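Local coordinates for UL18 protein (Human herpesvirus 5, PDB 3D2U), which probably protects infected cells from natural killer cell attack as a viral MHC class I mimic that engages the host inhibitory receptor LILRB1, at residues A[263-268]-A[274-279]; A[239-244]-A[249-254]; A[85-90]-A[148-153]. The protein carries 4 engineered substitutions. All coordinates share one frame; numbering follows the deposited sequence.

Contact 1. Residues A[263-268]-A[274-279]; sequences YTCRVT and VEIPIS
Glu275 swings its carboxylate back over the neighbouring strand and lodges it between the ends of Thr264 and Arg266. With CG trans to the backbone N (chi1 -155°) and the rest of the chain extended, OE1 of Glu275 comes to 3.0 Å from NE of Arg266 and forms a salt bridge. The two partners meet unequally. OE1 lies in the guanidinium plane, at its edge, whereas the arginine approaches from above the carboxylate plane, the two flat groups being turned 52° against each other. NH2 of Arg266 adds a weak bond to the same oxygen. The other oxygen, OE2, accepts a weak bond from Thr264 OG1 at 3.3 Å, but its stronger partner is the hydroxyl of Tyr226, so both ends of the carboxylate are held and its rotation is restrained.

The face carrying Cys265, Val267, Val274 and Ile276 is largely apolar. Ile278 CD1 reaches it from the end of the hairpin and presses on Cys265 CB at 3.2 Å, tighter than a usual carbon contact, while Val267 CB and Val274 CG1 meet at 3.7 Å. The pairing illustrates how an antiparallel hairpin absorbs an extra residue: Ile278 and Ser279 both face Tyr263, a classic beta bulge. Tyr263 O takes the N-H of Ile278 at 2.8 Å and that of Ser279 at 3.2 Å, both from one face of its carbonyl plane, and the backbone of Ile278 turns out of extended geometry (psi -33°).

In the immunoglobulin C1-set fold these are strands F and G. Strand 262-268 is the middle member of a three-stranded sheet, with strands 220-226 and 273-279 at its two edges within this chain, and the disulfide from Cys265 to Cys209 ties it to strand 204-214 of the facing sheet.

Contact 2. Residues A[239-244]-A[249-254]; sequences NPLLPT and FHQGCY
The ring of Phe249 leans obliquely on the opposite strand, with Phe249 CD1 4.0 Å from Pro243 CA, and Leu241 CD1 packs on the CB at its root. The amide of Gln251 is used edge-on: NE2 donates to Asn239 O at 2.9 Å, the acceptor only 7° out of the amide plane and the bond running nearly along the C=O axis. A chi1 of -167° and an extended chain let the glutamine reach across the strands, in effect taking the place of Gly252 N, which turns to a water instead. That water also lies in the plane of the His250 imidazole, at its edge, and the ring of Tyr212 meets the imidazole almost perpendicularly. His250 NE2 is hydrogen-bonded to the backbone of another protein chain, which also packs on Leu242.

These are strands D and E of the immunoglobulin C1-set fold, on the sheet that 249-258 shares with strand 204-214, and 237-243 is one of its two edge strands within this chain. Regular pairing is confined to one end, where Leu242 N donates to His250 O at 2.9 Å and His250 N to Leu242 O at 2.8 Å. Farther along, Asn239 N hydrogen-bonds to Gly252 O at 2.8 Å, and between the two the same water donates to Pro240 O at 2.8 Å and accepts from Gly252 N at 3.0 Å. A second water, beside the turn, donates to Thr244 OG1 and weakly to Phe249 O.

Contact 3. Residues A[85-90]-A[148-153]; sequences EIALGY and KTYIDG
This is a small apolar contact, centred on a CH-pi interaction, between the C-terminal end of one platform helix and the start of another in the MHC class I alpha 1/alpha 2 unit. Ala87 and the end of Leu88, late in helix 62-88, meet Tyr150 and the end of Ile151 in helix 148-156. No hydrogen bond crosses the contact, and the nearest CA atoms, those of Ala87 and Tyr150, stay 8.1 Å apart, so the side chains alone close the distance.

The methyl group of Ala87 sits over one face of the Tyr150 ring. Its CB is 3.8 Å from the ring centroid and 24° off the normal, displaced toward the phenol end, where it lies 3.5 Å from CZ of Tyr150. A chi1 of 167° carries the tyrosine ring away from its own backbone N and sends it across the gap instead of along its own helix. Beneath this pair, Leu88 pushes one methyl branch between two partners: CD2 of Leu88 lies 3.9 Å from CD2 of Tyr150 and 3.4 Å from CD1 of Ile151, the latter closer than ordinary carbon packing. The leucine crosses both side chains at about a right angle.

Immediately beyond, Gly89 leaves helical geometry with a positive phi of 67°, while its N-H still donates a hydrogen bond to Glu85 O at 2.9 Å. In classical class I molecules this end of the groove receives the C-terminus of the peptide. Below the helices, Trp119 of strand 110-119 touches Leu88, whereas Tyr139, from the segment preceding helix 148-156, packs on Ile151 and hydrogen-bonds to Asp152, tying the second helix to the neighbouring loop.

Along the chain the contacts come in the order 3, 2, 1, each closing before the next opens. Contacts 1 and 2 are hairpins of one immunoglobulin C1-set domain, their centres about 17 Å apart and their nearest atoms about 7 Å. They lie on different sheets of the sandwich, and strand 249-258 is followed directly by strand 262-268, so the chain passes from one sheet to the other between them. Contact 3 belongs to the MHC platform, its centre about 40 Å from that of contact 2 and 55 Å from that of contact 1. Together they sample both modules of a class I-like heavy chain, the helical groove and the immunoglobulin domain, preserved in a viral protein.

Contact 1. Residues A[263-268]-A[274-279]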
loop_
_atom_site.group_PDB
_atom_site.type_symbol
_atom_site.label_atom_id
_atom_site.label_comp_id
_atom_site.label_asym_id
_atom_site.label_seq_id
_atom_site.Cartn_x
_atom_site.Cartn_y
_atom_site.Cartn_z
ATOM N N TYR A 263 -9.377 -18.237 22.957
ATOM C CA TYR A 263 -9.028 -16.881 22.528
ATOM C C TYR A 263 -10.289 -16.055 22.391
ATOM O O TYR A 263 -11.343 -16.572 22.037
ATOM C CB TYR A 263 -8.348 -16.850 21.151
ATOM C CG TYR A 263 -6.866 -17.093 21.126
ATOM C CD1 TYR A 263 -6.346 -18.386 21.202
ATOM C CD2 TYR A 263 -5.974 -16.028 21.009
ATOM C CE1 TYR A 263 -4.972 -18.611 21.168
ATOM C CE2 TYR A 263 -4.592 -16.243 20.967
ATOM C CZ TYR A 263 -4.105 -17.540 21.050
ATOM O OH TYR A 263 -2.748 -17.754 21.031
ATOM N N THR A 264 -10.158 -14.761 22.653
ATOM C CA THR A 264 -11.254 -13.813 22.495
ATOM C C THR A 264 -10.643 -12.603 21.790
ATOM O O THR A 264 -9.427 -12.415 21.805
ATOM C CB THR A 264 -11.830 -13.330 23.844
ATOM O OG1 THR A 264 -10.861 -12.511 24.502
ATOM C CG2 THR A 264 -12.201 -14.507 24.736
ATOM N N CYS A 265 -11.473 -11.786 21.163
ATOM C CA CYS A 265 -10.955 -10.600 20.510
ATOM C C CYS A 265 -11.468 -9.371 21.244
ATOM O O CYS A 265 -12.666 -9.229 21.447
ATOM C CB CYS A 265 -11.399 -10.558 19.054
ATOM S SG CYS A 265 -10.909 -9.040 18.185
ATOM N N ARG A 266 -10.551 -8.498 21.648
ATOM C CA ARG A 266 -10.900 -7.273 22.361
ATOM C C ARG A 266 -10.753 -6.102 21.394
ATOM O O ARG A 266 -9.702 -5.938 20.772
ATOM C CB ARG A 266 -9.972 -7.087 23.580
ATOM C CG ARG A 266 -10.228 -5.819 24.415
ATOM C CD ARG A 266 -9.335 -5.762 25.677
ATOM N NE ARG A 266 -9.637 -6.843 26.620
ATOM C CZ ARG A 266 -8.787 -7.308 27.537
ATOM N NH1 ARG A 266 -7.561 -6.792 27.655
ATOM N NH2 ARG A 266 -9.157 -8.305 28.330
ATOM N N VAL A 267 -11.808 -5.305 21.249
ATOM C CA VAL A 267 -11.758 -4.155 20.348
ATOM C C VAL A 267 -12.128 -2.878 21.098
ATOM O O VAL A 267 -13.230 -2.754 21.633
ATOM C CB VAL A 267 -12.718 -4.331 19.138
ATOM C CG1 VAL A 267 -12.755 -3.042 18.299
ATOM C CG2 VAL A 267 -12.261 -5.503 18.275
ATOM N N THR A 268 -11.196 -1.937 21.144
ATOM C CA THR A 268 -11.413 -0.663 21.821
ATOM C C THR A 268 -11.469 0.445 20.789
ATOM O O THR A 268 -10.523 0.638 20.032
ATOM C CB THR A 268 -10.271 -0.362 22.828
ATOM O OG1 THR A 268 -10.272 -1.367 23.846
ATOM C CG2 THR A 268 -10.451 1.011 23.486
ATOM N N VAL A 274 -15.306 -3.772 23.232
ATOM C CA VAL A 274 -16.148 -4.944 23.074
ATOM C C VAL A 274 -15.244 -6.177 23.115
ATOM O O VAL A 274 -14.086 -6.123 22.699
ATOM C CB VAL A 274 -16.958 -4.923 21.736
ATOM C CG1 VAL A 274 -16.030 -5.077 20.530
ATOM C CG2 VAL A 274 -17.978 -6.041 21.745
ATOM N N GLU A 275 -15.773 -7.283 23.617
ATOM C CA GLU A 275 -14.998 -8.509 23.680
ATOM C C GLU A 275 -15.865 -9.684 23.253
ATOM O O GLU A 275 -16.955 -9.880 23.779
ATOM C CB GLU A 275 -14.448 -8.731 25.096
ATOM C CG GLU A 275 -13.190 -9.581 25.100
ATOM C CD GLU A 275 -12.449 -9.575 26.428
ATOM O OE1 GLU A 275 -12.168 -8.476 26.958
ATOM O OE2 GLU A 275 -12.127 -10.674 26.931
ATOM N N ILE A 276 -15.380 -10.450 22.278
ATOM C CA ILE A 276 -16.105 -11.607 21.763
ATOM C C ILE A 276 -15.238 -12.870 21.721
ATOM O O ILE A 276 -14.027 -12.804 21.484
ATOM C CB ILE A 276 -16.661 -11.351 20.309
ATOM C CG1 ILE A 276 -15.509 -11.181 19.300
ATOM C CG2 ILE A 276 -17.547 -10.117 20.295
ATOM C CD1 ILE A 276 -14.651 -9.948 19.516
ATOM N N PRO A 277 -15.851 -14.042 21.979
ATOM C CA PRO A 277 -15.129 -15.320 21.957
ATOM C C PRO A 277 -14.755 -15.620 20.511
ATOM O O PRO A 277 -15.552 -15.397 19.600
ATOM C CB PRO A 277 -16.156 -16.309 22.517
ATOM C CG PRO A 277 -17.473 -15.702 22.102
ATOM C CD PRO A 277 -17.252 -14.241 22.397
ATOM N N ILE A 278 -13.541 -16.108 20.292
ATOM C CA ILE A 278 -13.110 -16.387 18.937
ATOM C C ILE A 278 -12.830 -17.895 18.709
ATOM O O ILE A 278 -13.087 -18.422 17.627
ATOM C CB ILE A 278 -11.967 -15.366 18.582
ATOM C CG1 ILE A 278 -12.538 -14.362 17.576
ATOM C CG2 ILE A 278 -10.700 -16.041 18.132
ATOM C CD1 ILE A 278 -11.628 -13.203 17.234
ATOM N N SER A 279 -12.360 -18.589 19.744
ATOM C CA SER A 279 -12.155 -20.047 19.698
ATOM C C SER A 279 -12.376 -20.549 21.127
ATOM O O SER A 279 -11.835 -19.972 22.080
ATOM C CB SER A 279 -10.754 -20.437 19.192
ATOM O OG SER A 279 -9.737 -20.052 20.094
#

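Contact 2. Residues A[239-244]-A[249-254]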
loop_
_atom_site.group_PDB
_atom_site.type_symbol
_atom_site.label_atom_id
_atom_site.label_comp_id
_atom_site.label_asym_id
_atom_site.label_seq_id
_atom_site.Cartn_x
_atom_site.Cartn_y
_atom_site.Cartn_z
ATOM N N ASN A 239 -4.289 -6.121 8.879
ATOM C CA ASN A 239 -4.159 -5.559 7.545
ATOM C C ASN A 239 -4.245 -4.061 7.789
ATOM O O ASN A 239 -4.539 -3.632 8.902
ATOM C CB ASN A 239 -5.301 -6.011 6.636
ATOM C CG ASN A 239 -5.041 -7.366 6.015
ATOM O OD1 ASN A 239 -3.894 -7.767 5.851
ATOM N ND2 ASN A 239 -6.099 -8.064 5.645
ATOM N N PRO A 240 -4.005 -3.244 6.763
ATOM C CA PRO A 240 -4.084 -1.800 7.008
ATOM C C PRO A 240 -5.497 -1.288 7.320
ATOM O O PRO A 240 -6.495 -1.967 7.075
ATOM C CB PRO A 240 -3.543 -1.195 5.705
ATOM C CG PRO A 240 -2.723 -2.316 5.081
ATOM C CD PRO A 240 -3.568 -3.526 5.385
ATOM N N LEU A 241 -5.556 -0.084 7.881
ATOM C CA LEU A 241 -6.807 0.595 8.186
ATOM C C LEU A 241 -7.273 1.108 6.821
ATOM O O LEU A 241 -6.571 1.876 6.166
ATOM C CB LEU A 241 -6.539 1.759 9.139
ATOM C CG LEU A 241 -7.697 2.623 9.654
ATOM C CD1 LEU A 241 -8.564 1.865 10.644
ATOM C CD2 LEU A 241 -7.092 3.824 10.334
ATOM N N LEU A 242 -8.459 0.687 6.404
ATOM C CA LEU A 242 -8.973 1.026 5.084
ATOM C C LEU A 242 -10.252 1.851 5.129
ATOM O O LEU A 242 -11.091 1.662 6.011
ATOM C CB LEU A 242 -9.168 -0.282 4.313
ATOM C CG LEU A 242 -7.832 -1.048 4.262
ATOM C CD1 LEU A 242 -8.038 -2.547 4.151
ATOM C CD2 LEU A 242 -7.017 -0.528 3.103
ATOM N N PRO A 243 -10.433 2.763 4.159
ATOM C CA PRO A 243 -11.624 3.616 4.124
ATOM C C PRO A 243 -12.773 3.043 3.308
ATOM O O PRO A 243 -12.551 2.233 2.406
ATOM C CB PRO A 243 -11.102 4.860 3.439
ATOM C CG PRO A 243 -10.313 4.203 2.288
ATOM C CD PRO A 243 -9.529 3.098 3.036
ATOM N N THR A 244 -14.000 3.440 3.634
ATOM C CA THR A 244 -15.134 3.067 2.784
ATOM C C THR A 244 -15.816 4.385 2.387
ATOM O O THR A 244 -15.622 5.416 3.037
ATOM C CB THR A 244 -16.160 2.073 3.439
ATOM O OG1 THR A 244 -16.670 2.601 4.670
ATOM C CG2 THR A 244 -15.516 0.705 3.644
ATOM N N PHE A 249 -14.350 3.427 8.572
ATOM C CA PHE A 249 -13.198 2.592 8.330
ATOM C C PHE A 249 -13.370 1.099 8.566
ATOM O O PHE A 249 -14.380 0.639 9.105
ATOM C CB PHE A 249 -12.031 3.157 9.134
ATOM C CG PHE A 249 -11.708 4.583 8.781
ATOM C CD1 PHE A 249 -10.756 4.874 7.813
ATOM C CD2 PHE A 249 -12.407 5.637 9.373
ATOM C CE1 PHE A 249 -10.506 6.197 7.429
ATOM C CE2 PHE A 249 -12.166 6.954 8.997
ATOM C CZ PHE A 249 -11.214 7.234 8.023
ATOM N N HIS A 250 -12.348 0.358 8.157
ATOM C CA HIS A 250 -12.349 -1.093 8.225
ATOM C C HIS A 250 -10.969 -1.647 8.584
ATOM O O HIS A 250 -9.959 -1.150 8.104
ATOM C CB HIS A 250 -12.755 -1.603 6.838
ATOM C CG HIS A 250 -12.656 -3.085 6.665
ATOM N ND1 HIS A 250 -13.766 -3.893 6.545
ATOM C CD2 HIS A 250 -11.583 -3.902 6.567
ATOM C CE1 HIS A 250 -13.381 -5.145 6.379
ATOM N NE2 HIS A 250 -12.061 -5.179 6.388
ATOM N N GLN A 251 -10.921 -2.674 9.423
ATOM C CA GLN A 251 -9.645 -3.296 9.735
ATOM C C GLN A 251 -9.796 -4.737 10.206
ATOM O O GLN A 251 -10.572 -5.035 11.119
ATOM C CB GLN A 251 -8.837 -2.470 10.752
ATOM C CG GLN A 251 -7.369 -2.932 10.853
ATOM C CD GLN A 251 -6.458 -1.937 11.558
ATOM O OE1 GLN A 251 -6.833 -1.332 12.557
ATOM N NE2 GLN A 251 -5.244 -1.787 11.049
ATOM N N GLY A 252 -9.068 -5.635 9.544
ATOM C CA GLY A 252 -9.089 -7.048 9.894
ATOM C C GLY A 252 -7.715 -7.475 10.395
ATOM O O GLY A 252 -6.698 -6.960 9.925
ATOM N N CYS A 253 -7.673 -8.399 11.351
ATOM C CA CYS A 253 -6.403 -8.886 11.907
ATOM C C CYS A 253 -6.460 -10.412 12.038
ATOM O O CYS A 253 -7.544 -10.990 12.023
ATOM C CB CYS A 253 -6.155 -8.262 13.292
ATOM S SG CYS A 253 -6.395 -6.447 13.394
ATOM N N TYR A 254 -5.301 -11.057 12.187
ATOM C CA TYR A 254 -5.239 -12.516 12.319
ATOM C C TYR A 254 -4.058 -12.958 13.204
ATOM O O TYR A 254 -3.148 -12.170 13.417
ATOM C CB TYR A 254 -5.126 -13.149 10.904
ATOM C CG TYR A 254 -3.850 -12.814 10.145
ATOM C CD1 TYR A 254 -2.655 -13.506 10.387
ATOM C CD2 TYR A 254 -3.821 -11.770 9.222
ATOM C CE1 TYR A 254 -1.469 -13.154 9.736
ATOM C CE2 TYR A 254 -2.630 -11.417 8.562
ATOM C CZ TYR A 254 -1.465 -12.109 8.829
ATOM O OH TYR A 254 -0.288 -11.721 8.214
HETATM O O HOH W 1 -7.829 -4.375 7.157
HETATM O O HOH W 2 -16.153 0.855 6.740
#

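Contact 3. Residues A[85-90]-A[148-153]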
loop_
_atom_site.group_PDB
_atom_site.type_symbol
_atom_site.label_atom_id
_atom_site.label_comp_id
_atom_site.label_asym_id
_atom_site.label_seq_id
_atom_site.Cartn_x
_atom_site.Cartn_y
_atom_site.Cartn_z
ATOM N N GLU A 85 6.574 22.397 -16.048
ATOM C CA GLU A 85 6.900 21.422 -17.079
ATOM C C GLU A 85 8.037 21.975 -17.946
ATOM O O GLU A 85 8.976 21.256 -18.273
ATOM C CB GLU A 85 5.654 21.119 -17.925
ATOM C CG GLU A 85 5.891 20.336 -19.224
ATOM C CD GLU A 85 6.849 19.160 -19.082
ATOM O OE1 GLU A 85 6.858 18.497 -18.025
ATOM O OE2 GLU A 85 7.589 18.890 -20.047
ATOM N N ILE A 86 7.954 23.259 -18.286
ATOM C CA ILE A 86 8.967 23.910 -19.105
ATOM C C ILE A 86 10.301 23.998 -18.372
ATOM O O ILE A 86 11.335 23.626 -18.903
ATOM C CB ILE A 86 8.517 25.348 -19.523
ATOM C CG1 ILE A 86 7.385 25.260 -20.559
ATOM C CG2 ILE A 86 9.702 26.132 -20.090
ATOM C CD1 ILE A 86 6.776 26.599 -20.921
ATOM N N ALA A 87 10.272 24.481 -17.140
ATOM C CA ALA A 87 11.490 24.642 -16.359
ATOM C C ALA A 87 12.078 23.353 -15.790
ATOM O O ALA A 87 13.296 23.149 -15.835
ATOM C CB ALA A 87 11.240 25.626 -15.224
ATOM N N LEU A 88 11.229 22.476 -15.262
ATOM C CA LEU A 88 11.722 21.251 -14.640
ATOM C C LEU A 88 11.628 19.963 -15.449
ATOM O O LEU A 88 12.440 19.057 -15.252
ATOM C CB LEU A 88 11.005 21.013 -13.307
ATOM C CG LEU A 88 10.882 22.105 -12.244
ATOM C CD1 LEU A 88 10.195 21.511 -11.013
ATOM C CD2 LEU A 88 12.239 22.652 -11.869
ATOM N N GLY A 89 10.652 19.866 -16.348
ATOM C CA GLY A 89 10.482 18.628 -17.091
ATOM C C GLY A 89 10.055 17.619 -16.037
ATOM O O GLY A 89 9.759 18.020 -14.937
ATOM N N TYR A 90 10.015 16.331 -16.329
ATOM C CA TYR A 90 9.620 15.381 -15.294
ATOM C C TYR A 90 10.313 14.061 -15.539
ATOM O O TYR A 90 10.819 13.822 -16.624
ATOM C CB TYR A 90 8.096 15.185 -15.296
ATOM C CG TYR A 90 7.580 14.478 -16.522
ATOM C CD1 TYR A 90 7.323 13.103 -16.508
ATOM C CD2 TYR A 90 7.385 15.175 -17.716
ATOM C CE1 TYR A 90 6.884 12.447 -17.651
ATOM C CE2 TYR A 90 6.952 14.526 -18.859
ATOM C CZ TYR A 90 6.703 13.164 -18.821
ATOM O OH TYR A 90 6.271 12.527 -19.958
ATOM N N LYS A 148 18.277 23.129 -9.035
ATOM C CA LYS A 148 18.372 23.763 -7.722
ATOM C C LYS A 148 18.353 25.280 -7.708
ATOM O O LYS A 148 17.580 25.889 -6.970
ATOM C CB LYS A 148 19.617 23.258 -6.981
ATOM C CG LYS A 148 19.961 24.042 -5.712
ATOM C CD LYS A 148 20.854 23.214 -4.807
ATOM C CE LYS A 148 21.259 23.967 -3.552
ATOM N NZ LYS A 148 22.044 23.078 -2.650
ATOM N N THR A 149 19.197 25.912 -8.506
ATOM C CA THR A 149 19.192 27.364 -8.480
ATOM C C THR A 149 17.848 27.938 -8.944
ATOM O O THR A 149 17.405 28.962 -8.421
ATOM C CB THR A 149 20.382 27.960 -9.276
ATOM O OG1 THR A 149 20.388 27.427 -10.601
ATOM C CG2 THR A 149 21.712 27.620 -8.573
ATOM N N TYR A 150 17.177 27.286 -9.894
ATOM C CA TYR A 150 15.869 27.787 -10.326
ATOM C C TYR A 150 14.851 27.638 -9.189
ATOM O O TYR A 150 14.116 28.574 -8.878
ATOM C CB TYR A 150 15.350 27.038 -11.554
ATOM C CG TYR A 150 13.875 27.300 -11.862
ATOM C CD1 TYR A 150 13.474 28.372 -12.671
ATOM C CD2 TYR A 150 12.883 26.467 -11.343
ATOM C CE1 TYR A 150 12.114 28.601 -12.954
ATOM C CE2 TYR A 150 11.527 26.685 -11.617
ATOM C CZ TYR A 150 11.149 27.745 -12.418
ATOM O OH TYR A 150 9.814 27.931 -12.678
ATOM N N ILE A 151 14.810 26.464 -8.564
ATOM C CA ILE A 151 13.864 26.239 -7.473
ATOM C C ILE A 151 14.133 27.200 -6.304
ATOM O O ILE A 151 13.217 27.854 -5.818
ATOM C CB ILE A 151 13.900 24.756 -6.986
ATOM C CG1 ILE A 151 13.551 23.809 -8.145
ATOM C CG2 ILE A 151 12.879 24.530 -5.874
ATOM C CD1 ILE A 151 12.178 24.061 -8.764
ATOM N N ASP A 152 15.390 27.304 -5.875
ATOM C CA ASP A 152 15.759 28.201 -4.778
ATOM C C ASP A 152 15.390 29.639 -5.100
ATOM O O ASP A 152 15.028 30.420 -4.210
ATOM C CB ASP A 152 17.257 28.102 -4.496
ATOM C CG ASP A 152 17.621 26.813 -3.803
ATOM O OD1 ASP A 152 16.741 25.933 -3.723
ATOM O OD2 ASP A 152 18.770 26.669 -3.343
ATOM N N GLY A 153 15.483 29.978 -6.382
ATOM C CA GLY A 153 15.140 31.315 -6.827
ATOM C C GLY A 153 13.646 31.544 -6.738
ATOM O O GLY A 153 13.204 32.645 -6.413
#